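Local coordinates for protein 'Carboxyl esterase 2 (Tuber melanosporum Mel28, PDB 5MIF) that probably hydrolyses carboxylic esters, being an archaeal-like carboxylesterase with the alpha/beta hydrolase fold, at residues Gln40-Ala45 with Asp323-Ala328; Gln162-Val167 with Arg206-Pro211; Leu202-Lys207 with Asp270-Lys275. One frame throughout, in Å; residues are numbered along the deposited sequence.

Interaction 1 spans the widest sequence separation of the three (278 residues at the closest ends), bringing helix 37-47 against segment 323-328; interactions 2 and 3 are nested inside it. These two are neighbours, with centres about 12 Å apart, and share Arg206 and Lys207 at the end of helix 191-206, whose end and following loop meet helix 158-173 in interaction 2 and whose last turns meet helix 270-273 in interaction 3. Interaction 1 lies on the opposite side of the chain's centre, its own centre about 35 Å and 38 Å from theirs. Interactions 2 and 3 link neighbouring elements of the alpha/beta hydrolase fold, whereas interaction 1 joins an N-terminal helix to a segment just before the C-terminal helix 329-345.

Interaction 1 of 3, residues Gln40-Ala45 with Asp323-Ala328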
loop_
_atom_site.group_PDB
_atom_site.type_symbol
_atom_site.label_atom_id
_atom_site.label_comp_id
_atom_site.label_asym_id
_atom_site.label_seq_id
_atom_site.Cartn_x
_atom_site.Cartn_y
_atom_site.Cartn_z
ATOM N N GLN A 40 -0.391 -16.745 -9.481
ATOM C CA GLN A 40 -0.821 -18.132 -9.563
ATOM C C GLN A 40 -0.079 -18.865 -10.681
ATOM O O GLN A 40 0.362 -19.988 -10.498
ATOM C CB GLN A 40 -2.328 -18.199 -9.792
ATOM C CG GLN A 40 -2.901 -19.592 -9.754
ATOM C CD GLN A 40 -2.715 -20.227 -8.399
ATOM O OE1 GLN A 40 -3.268 -19.766 -7.404
ATOM N NE2 GLN A 40 -1.939 -21.296 -8.355
ATOM N N ALA A 41 0.059 -18.216 -11.832
ATOM C CA ALA A 41 0.789 -18.783 -12.966
ATOM C C ALA A 41 2.243 -19.041 -12.610
ATOM O O ALA A 41 2.809 -20.072 -12.971
ATOM C CB ALA A 41 0.703 -17.860 -14.167
ATOM N N TYR A 42 2.852 -18.097 -11.905
ATOM C CA TYR A 42 4.228 -18.273 -11.454
ATOM C C TYR A 42 4.359 -19.436 -10.466
ATOM O O TYR A 42 5.291 -20.231 -10.550
ATOM C CB TYR A 42 4.749 -16.988 -10.823
ATOM C CG TYR A 42 6.119 -17.139 -10.223
ATOM C CD1 TYR A 42 7.258 -16.940 -10.995
ATOM C CD2 TYR A 42 6.282 -17.491 -8.889
ATOM C CE1 TYR A 42 8.519 -17.081 -10.454
ATOM C CE2 TYR A 42 7.541 -17.630 -8.337
ATOM C CZ TYR A 42 8.655 -17.424 -9.123
ATOM O OH TYR A 42 9.918 -17.563 -8.580
ATOM N N ALA A 43 3.444 -19.497 -9.507
ATOM C CA ALA A 43 3.435 -20.555 -8.505
ATOM C C ALA A 43 3.264 -21.919 -9.163
ATOM O O ALA A 43 3.906 -22.894 -8.776
ATOM C CB ALA A 43 2.329 -20.321 -7.491
ATOM N N ASP A 44 2.403 -21.980 -10.173
ATOM C CA ASP A 44 2.174 -23.233 -10.881
ATOM C C ASP A 44 3.444 -23.665 -11.621
ATOM O O ASP A 44 3.838 -24.827 -11.554
ATOM C CB ASP A 44 0.991 -23.101 -11.838
ATOM C CG ASP A 44 -0.336 -23.012 -11.102
ATOM O OD1 ASP A 44 -0.378 -23.397 -9.909
ATOM O OD2 ASP A 44 -1.339 -22.580 -11.716
ATOM N N ALA A 45 4.083 -22.723 -12.312
ATOM C CA ALA A 45 5.300 -23.005 -13.077
ATOM C C ALA A 45 6.501 -23.491 -12.239
ATOM O O ALA A 45 7.398 -24.142 -12.778
ATOM C CB ALA A 45 5.702 -21.771 -13.883
ATOM N N ASP A 323 11.061 -10.818 -10.882
ATOM C CA ASP A 323 10.566 -10.017 -12.010
ATOM C C ASP A 323 9.113 -10.302 -12.402
ATOM O O ASP A 323 8.305 -9.382 -12.552
ATOM C CB ASP A 323 11.479 -10.220 -13.220
ATOM C CG ASP A 323 12.841 -9.569 -13.036
ATOM O OD1 ASP A 323 13.046 -8.867 -12.014
ATOM O OD2 ASP A 323 13.708 -9.760 -13.917
ATOM N N VAL A 324 8.796 -11.578 -12.580
ATOM C CA VAL A 324 7.455 -11.996 -12.974
ATOM C C VAL A 324 6.398 -11.560 -11.941
ATOM O O VAL A 324 5.345 -11.029 -12.305
ATOM C CB VAL A 324 7.402 -13.533 -13.166
ATOM C CG1 VAL A 324 5.979 -14.044 -13.118
ATOM C CG2 VAL A 324 8.081 -13.932 -14.481
ATOM N N LEU A 325 6.679 -11.788 -10.659
ATOM C CA LEU A 325 5.751 -11.420 -9.587
ATOM C C LEU A 325 5.582 -9.901 -9.472
ATOM O O LEU A 325 4.504 -9.401 -9.144
ATOM C CB LEU A 325 6.232 -11.992 -8.242
ATOM C CG LEU A 325 6.195 -13.517 -8.089
ATOM C CD1 LEU A 325 6.630 -13.969 -6.696
ATOM C CD2 LEU A 325 4.811 -14.063 -8.422
ATOM N N SER A 326 6.649 -9.176 -9.780
ATOM C CA SER A 326 6.702 -7.748 -9.532
ATOM C C SER A 326 5.823 -6.949 -10.486
ATOM O O SER A 326 5.572 -5.764 -10.247
ATOM C CB SER A 326 8.158 -7.264 -9.599
ATOM O OG SER A 326 8.613 -7.118 -10.937
ATOM N N GLU A 327 5.333 -7.586 -11.549
ATOM C CA GLU A 327 4.502 -6.876 -12.525
ATOM C C GLU A 327 3.003 -7.047 -12.276
ATOM O O GLU A 327 2.189 -6.409 -12.945
ATOM C CB GLU A 327 4.846 -7.319 -13.951
ATOM C CG GLU A 327 6.255 -6.908 -14.389
ATOM C CD GLU A 327 6.460 -5.388 -14.446
ATOM O OE1 GLU A 327 5.485 -4.641 -14.677
ATOM O OE2 GLU A 327 7.608 -4.937 -14.243
ATOM N N ALA A 328 2.642 -7.925 -11.340
ATOM C CA ALA A 328 1.261 -8.055 -10.896
ATOM C C ALA A 328 0.837 -6.740 -10.223
ATOM O O ALA A 328 1.683 -6.026 -9.678
ATOM C CB ALA A 328 1.106 -9.257 -9.939
#
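Tyr42 carries the whole first side of this contact, meeting Val324 and Leu325 where helix 37-47 packs against segment 323-328, a short, weakly bonded helix and the loop after it. Gln40, one helical turn before Asp44, points away from the contact: its NE2 donates to Asp44 OD1 at 3.0 Å, the oxygen being met from above the carboxylate plane. Tyr42 itself reaches out with CG anti to the backbone N (chi1 175°), which carries the ring off the helix to lie against the two aliphatic side chains. Leu325 comes over one ring face, its CG 4.3 Å from the ring centroid and 18° off the normal, a CH-pi contact displaced toward the rim. Its CD2 methyl touches Tyr42 CD2 at 3.8 Å and sits equally near Tyr42 CB, whereas CD1 approaches farther out, near CE2. Val324 arrives obliquely, with CG1 at 3.8 Å from Tyr42 CD1. In alpha/beta hydrolases of this family the N-terminal helices commonly contribute to a cap above the active site, consistent with a place for helix 37-47 in or beside such a cap; segment 323-328 follows His317, a likely member of a Ser-His-Asp triad with Ser190 and Asp287, and Leu325 lies near those residues without touching them. An alanine in place of Tyr42 would strip away the ring and is likely to leave a gap beside Val324 and Leu325, with Leu325 losing the aromatic face it packs on. Beyond the tyrosine, Ala43 turns to Pro237. Across the contact, Glu327 O accepts a bond from Arg306 of the second subunit.

Interaction 2 of 3, residues Gln162-Val167 with Arg206-Pro211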
loop_
_atom_site.group_PDB
_atom_site.type_symbol
_atom_site.label_atom_id
_atom_site.label_comp_id
_atom_site.label_asym_id
_atom_site.label_seq_id
_atom_site.Cartn_x
_atom_site.Cartn_y
_atom_site.Cartn_z
ATOM N N GLN A 162 29.046 -7.007 8.623
ATOM C CA GLN A 162 29.518 -6.515 7.333
ATOM C C GLN A 162 28.640 -5.348 6.889
ATOM O O GLN A 162 29.141 -4.296 6.496
ATOM C CB GLN A 162 29.482 -7.613 6.265
ATOM C CG GLN A 162 30.612 -8.636 6.354
ATOM C CD GLN A 162 30.585 -9.617 5.198
ATOM O OE1 GLN A 162 29.533 -10.160 4.859
ATOM N NE2 GLN A 162 31.737 -9.819 4.563
ATOM N N CYS A 163 27.325 -5.555 6.960
ATOM C CA CYS A 163 26.351 -4.540 6.563
ATOM C C CYS A 163 26.490 -3.309 7.438
ATOM O O CYS A 163 26.496 -2.183 6.941
ATOM C CB CYS A 163 24.938 -5.091 6.652
ATOM S SG CYS A 163 24.588 -6.314 5.404
ATOM N N TYR A 164 26.605 -3.526 8.742
ATOM C CA TYR A 164 26.813 -2.417 9.659
ATOM C C TYR A 164 28.092 -1.665 9.304
ATOM O O TYR A 164 28.073 -0.438 9.206
ATOM C CB TYR A 164 26.846 -2.892 11.112
ATOM C CG TYR A 164 27.120 -1.760 12.066
ATOM C CD1 TYR A 164 26.105 -0.909 12.464
ATOM C CD2 TYR A 164 28.405 -1.518 12.539
ATOM C CE1 TYR A 164 26.352 0.137 13.326
ATOM C CE2 TYR A 164 28.666 -0.477 13.396
ATOM C CZ TYR A 164 27.637 0.354 13.789
ATOM O OH TYR A 164 27.897 1.404 14.647
ATOM N N ALA A 165 29.196 -2.389 9.086
ATOM C CA ALA A 165 30.480 -1.736 8.808
ATOM C C ALA A 165 30.481 -0.954 7.484
ATOM O O ALA A 165 31.095 0.118 7.382
ATOM C CB ALA A 165 31.626 -2.780 8.803
ATOM N N ALA A 166 29.789 -1.485 6.480
ATOM C CA ALA A 166 29.665 -0.800 5.197
ATOM C C ALA A 166 28.907 0.520 5.359
ATOM O O ALA A 166 29.263 1.533 4.752
ATOM C CB ALA A 166 28.967 -1.691 4.178
ATOM N N VAL A 167 27.862 0.510 6.180
ATOM C CA VAL A 167 27.118 1.741 6.429
ATOM C C VAL A 167 28.006 2.782 7.111
ATOM O O VAL A 167 27.985 3.963 6.734
ATOM C CB VAL A 167 25.846 1.477 7.257
ATOM C CG1 VAL A 167 25.223 2.794 7.743
ATOM C CG2 VAL A 167 24.854 0.690 6.418
ATOM N N ARG A 206 25.187 1.300 19.458
ATOM C CA ARG A 206 26.536 1.847 19.372
ATOM C C ARG A 206 26.524 3.358 19.200
ATOM O O ARG A 206 27.573 3.992 19.108
ATOM C CB ARG A 206 27.287 1.165 18.213
ATOM C CG ARG A 206 27.458 -0.356 18.430
ATOM C CD ARG A 206 27.872 -1.124 17.168
ATOM N NE ARG A 206 27.975 -2.555 17.446
ATOM C CZ ARG A 206 28.222 -3.500 16.541
ATOM N NH1 ARG A 206 28.377 -3.184 15.260
ATOM N NH2 ARG A 206 28.300 -4.770 16.923
ATOM N N LYS A 207 25.323 3.924 19.209
ATOM C CA LYS A 207 25.090 5.360 19.062
ATOM C C LYS A 207 25.715 5.932 17.797
ATOM O O LYS A 207 26.411 6.944 17.834
ATOM C CB LYS A 207 25.570 6.107 20.310
ATOM C CG LYS A 207 24.722 5.701 21.529
ATOM C CD LYS A 207 25.305 6.118 22.872
ATOM C CE LYS A 207 24.466 5.551 24.022
ATOM N NZ LYS A 207 23.018 5.426 23.676
ATOM N N THR A 208 25.456 5.267 16.673
ATOM C CA THR A 208 25.883 5.767 15.371
ATOM C C THR A 208 24.639 6.124 14.554
ATOM O O THR A 208 23.560 5.601 14.824
ATOM C CB THR A 208 26.753 4.731 14.622
ATOM O OG1 THR A 208 26.059 3.481 14.533
ATOM C CG2 THR A 208 28.094 4.543 15.336
ATOM N N PRO A 209 24.782 7.000 13.542
ATOM C CA PRO A 209 23.605 7.533 12.836
ATOM C C PRO A 209 22.666 6.494 12.209
ATOM O O PRO A 209 23.092 5.530 11.551
ATOM C CB PRO A 209 24.229 8.417 11.746
ATOM C CG PRO A 209 25.510 8.875 12.350
ATOM C CD PRO A 209 26.018 7.702 13.149
ATOM N N LEU A 210 21.377 6.712 12.460
ATOM C CA LEU A 210 20.269 5.962 11.882
ATOM C C LEU A 210 19.841 6.578 10.567
ATOM O O LEU A 210 20.063 7.756 10.345
ATOM C CB LEU A 210 19.074 5.942 12.843
ATOM C CG LEU A 210 19.123 5.015 14.048
ATOM C CD1 LEU A 210 18.008 5.401 15.008
ATOM C CD2 LEU A 210 19.006 3.544 13.606
ATOM N N PRO A 211 19.199 5.793 9.696
ATOM C CA PRO A 211 18.677 6.399 8.467
ATOM C C PRO A 211 17.454 7.264 8.755
ATOM O O PRO A 211 16.846 7.089 9.808
ATOM C CB PRO A 211 18.307 5.180 7.615
ATOM C CG PRO A 211 17.876 4.157 8.647
ATOM C CD PRO A 211 18.846 4.363 9.800
#
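Arg206 and Thr208 both converge on Tyr164, where the end of helix 191-206 and the loop after it pass helix 158-173. In the alpha/beta hydrolase fold this loop is the return leg of a beta-alpha-beta crossover: strand 184-189, helix 191-206, then strand 213-217, parallel to the first and next to it in the sheet. Arg206 comes first. Its chain, extended from CG to NE, crosses the tyrosine obliquely, with CD passing 3.7 Å from Tyr164 CZ, and brings the guanidinium over one face of the ring. The geometry is cation-pi, Arg206 CZ being 4.7 Å from the centroid, but it is not a flat stack: the two planes stand 83° apart, and the guanidinium turns an edge to the ring, so that NH1 comes within 3.2 Å of Tyr164 CD2. The other terminal nitrogen, NH2, forms a salt bridge with Glu161, one residue before the segment, which probably fixes the rotation of the group. Lys207 then adopts positive phi in a Schellman motif, ending the helix and turning the chain back toward Tyr164. That turn delivers Thr208, whose OG1 sits between the backbone N and the carbonyl carbon (chi1 54°) and approaches the edge of the ring near its plane. Tyr164 OH and Thr208 OG1 are hydrogen-bonded at 2.8 Å, and either could be the donor. Face and hydroxyl of the buried tyrosine are therefore met by two residues at and just beyond the end of helix 191-206. Beside the hydroxyl pair, the Thr208 CG2 methyl comes close to Tyr164 OH, at 3.2 Å.

Interaction 3 of 3, residues Leu202-Lys207 with Asp270-Lys275; sequences LSIKRK and DEDLAK
Helix 191-206 approaches the short helix 270-273 most closely at Ile204 and Asp272, whose CA atoms are 6.7 Å apart. Ile204 does most of the touching. Its CG1 branch, anti to the carbonyl carbon (chi1 -73°), carries CD1 into the turn that ends the second segment, 3.4 Å from Asp272 O and 3.7 Å from Lys275 O. Asp272 O also accepts the backbone bond from Lys275 N, so the methyl covers a carbonyl that already has a partner. The stem of Lys275 continues the apolar surface, with CB 3.9 Å from Ile204 CD1 and CD beside CG2, while Asp272 OD1 borders that same CG2. Leu273 packs the far side of the short helix onto Phe296 and Arg299 of helix 290-302, wedging it between two helices of the alpha/beta hydrolase core. Lys205 passes Asp272 at about a right angle, but its NZ stays 4.8 Å from Asp272 OD2 and pairs instead with Asp261 in a salt bridge. The contact is thus mainly van der Waals packing of Ile204 methyls on backbone carbonyls and the Lys275 stem; Lys205 and Asp272 probably add a modest attraction, which the like-charged NZ atoms of Lys207 and Lys275, 4.6 Å apart, would probably oppose.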
loop_
_atom_site.group_PDB
_atom_site.type_symbol
_atom_site.label_atom_id
_atom_site.label_comp_id
_atom_site.label_asym_id
_atom_site.label_seq_id
_atom_site.Cartn_x
_atom_site.Cartn_y
_atom_site.Cartn_z
ATOM N N LEU A 202 21.826 -2.205 15.799
ATOM C CA LEU A 202 23.239 -2.047 16.119
ATOM C C LEU A 202 23.606 -0.555 16.159
ATOM O O LEU A 202 24.440 -0.135 16.960
ATOM C CB LEU A 202 24.117 -2.814 15.105
ATOM C CG LEU A 202 24.113 -4.355 15.144
ATOM C CD1 LEU A 202 24.817 -4.977 13.931
ATOM C CD2 LEU A 202 24.736 -4.888 16.444
ATOM N N SER A 203 23.006 0.247 15.287
ATOM C CA SER A 203 23.260 1.689 15.314
ATOM C C SER A 203 22.776 2.300 16.632
ATOM O O SER A 203 23.423 3.185 17.201
ATOM C CB SER A 203 22.582 2.382 14.140
ATOM O OG SER A 203 22.988 1.798 12.924
ATOM N N ILE A 204 21.634 1.816 17.114
ATOM C CA ILE A 204 21.074 2.292 18.373
ATOM C C ILE A 204 21.997 1.899 19.533
ATOM O O ILE A 204 22.384 2.745 20.331
ATOM C CB ILE A 204 19.654 1.744 18.577
ATOM C CG1 ILE A 204 18.692 2.471 17.625
ATOM C CG2 ILE A 204 19.209 1.922 20.021
ATOM C CD1 ILE A 204 17.410 1.731 17.334
ATOM N N LYS A 205 22.403 0.633 19.576
ATOM C CA LYS A 205 23.346 0.158 20.596
ATOM C C LYS A 205 24.694 0.876 20.620
ATOM O O LYS A 205 25.294 1.026 21.689
ATOM C CB LYS A 205 23.607 -1.337 20.413
ATOM C CG LYS A 205 22.413 -2.195 20.734
ATOM C CD LYS A 205 22.694 -3.682 20.512
ATOM C CE LYS A 205 21.503 -4.484 20.985
ATOM N NZ LYS A 205 21.857 -5.697 21.766
ATOM N N ARG A 206 25.187 1.300 19.458
ATOM C CA ARG A 206 26.536 1.847 19.372
ATOM C C ARG A 206 26.524 3.358 19.200
ATOM O O ARG A 206 27.573 3.992 19.108
ATOM C CB ARG A 206 27.287 1.165 18.213
ATOM C CG ARG A 206 27.458 -0.356 18.430
ATOM C CD ARG A 206 27.872 -1.124 17.168
ATOM N NE ARG A 206 27.975 -2.555 17.446
ATOM C CZ ARG A 206 28.222 -3.500 16.541
ATOM N NH1 ARG A 206 28.377 -3.184 15.260
ATOM N NH2 ARG A 206 28.300 -4.770 16.923
ATOM N N LYS A 207 25.323 3.924 19.209
ATOM C CA LYS A 207 25.090 5.360 19.062
ATOM C C LYS A 207 25.715 5.932 17.797
ATOM O O LYS A 207 26.411 6.944 17.834
ATOM C CB LYS A 207 25.570 6.107 20.310
ATOM C CG LYS A 207 24.722 5.701 21.529
ATOM C CD LYS A 207 25.305 6.118 22.872
ATOM C CE LYS A 207 24.466 5.551 24.022
ATOM N NZ LYS A 207 23.018 5.426 23.676
ATOM N N ASP A 270 11.975 -3.013 24.368
ATOM C CA ASP A 270 11.141 -1.827 24.177
ATOM C C ASP A 270 11.993 -0.572 24.071
ATOM O O ASP A 270 11.754 0.288 23.223
ATOM C CB ASP A 270 10.141 -1.682 25.333
ATOM C CG ASP A 270 8.941 -2.583 25.181
ATOM O OD1 ASP A 270 8.849 -3.283 24.155
ATOM O OD2 ASP A 270 8.093 -2.609 26.097
ATOM N N GLU A 271 12.995 -0.476 24.936
ATOM C CA GLU A 271 13.819 0.722 25.004
ATOM C C GLU A 271 14.611 0.949 23.711
ATOM O O GLU A 271 14.763 2.083 23.255
ATOM C CB GLU A 271 14.774 0.634 26.196
ATOM C CG GLU A 271 15.753 1.806 26.296
ATOM C CD GLU A 271 16.804 1.611 27.387
ATOM O OE1 GLU A 271 16.452 1.073 28.464
ATOM O OE2 GLU A 271 17.975 2.011 27.172
ATOM N N ASP A 272 15.118 -0.129 23.122
ATOM C CA ASP A 272 15.852 -0.021 21.853
ATOM C C ASP A 272 14.915 0.241 20.671
ATOM O O ASP A 272 15.158 1.142 19.878
ATOM C CB ASP A 272 16.659 -1.290 21.584
ATOM C CG ASP A 272 17.851 -1.431 22.511
ATOM O OD1 ASP A 272 18.331 -0.403 23.053
ATOM O OD2 ASP A 272 18.301 -2.584 22.692
ATOM N N LEU A 273 13.846 -0.550 20.568
ATOM C CA LEU A 273 12.926 -0.452 19.439
ATOM C C LEU A 273 12.247 0.905 19.359
ATOM O O LEU A 273 11.970 1.401 18.265
ATOM C CB LEU A 273 11.861 -1.535 19.522
ATOM C CG LEU A 273 12.283 -2.933 19.096
ATOM C CD1 LEU A 273 11.052 -3.797 18.933
ATOM C CD2 LEU A 273 13.086 -2.878 17.799
ATOM N N ALA A 274 12.019 1.522 20.518
ATOM C CA ALA A 274 11.394 2.844 20.585
ATOM C C ALA A 274 12.255 3.888 19.884
ATOM O O ALA A 274 11.780 4.973 19.553
ATOM C CB ALA A 274 11.138 3.248 22.042
ATOM N N LYS A 275 13.522 3.547 19.644
ATOM C CA LYS A 275 14.452 4.454 18.974
ATOM C C LYS A 275 14.608 4.155 17.483
ATOM O O LYS A 275 15.441 4.774 16.812
ATOM C CB LYS A 275 15.827 4.406 19.644
ATOM C CG LYS A 275 15.825 4.878 21.102
ATOM C CD LYS A 275 17.221 4.929 21.689
ATOM C CE LYS A 275 17.171 5.173 23.195
ATOM N NZ LYS A 275 18.450 4.817 23.885
#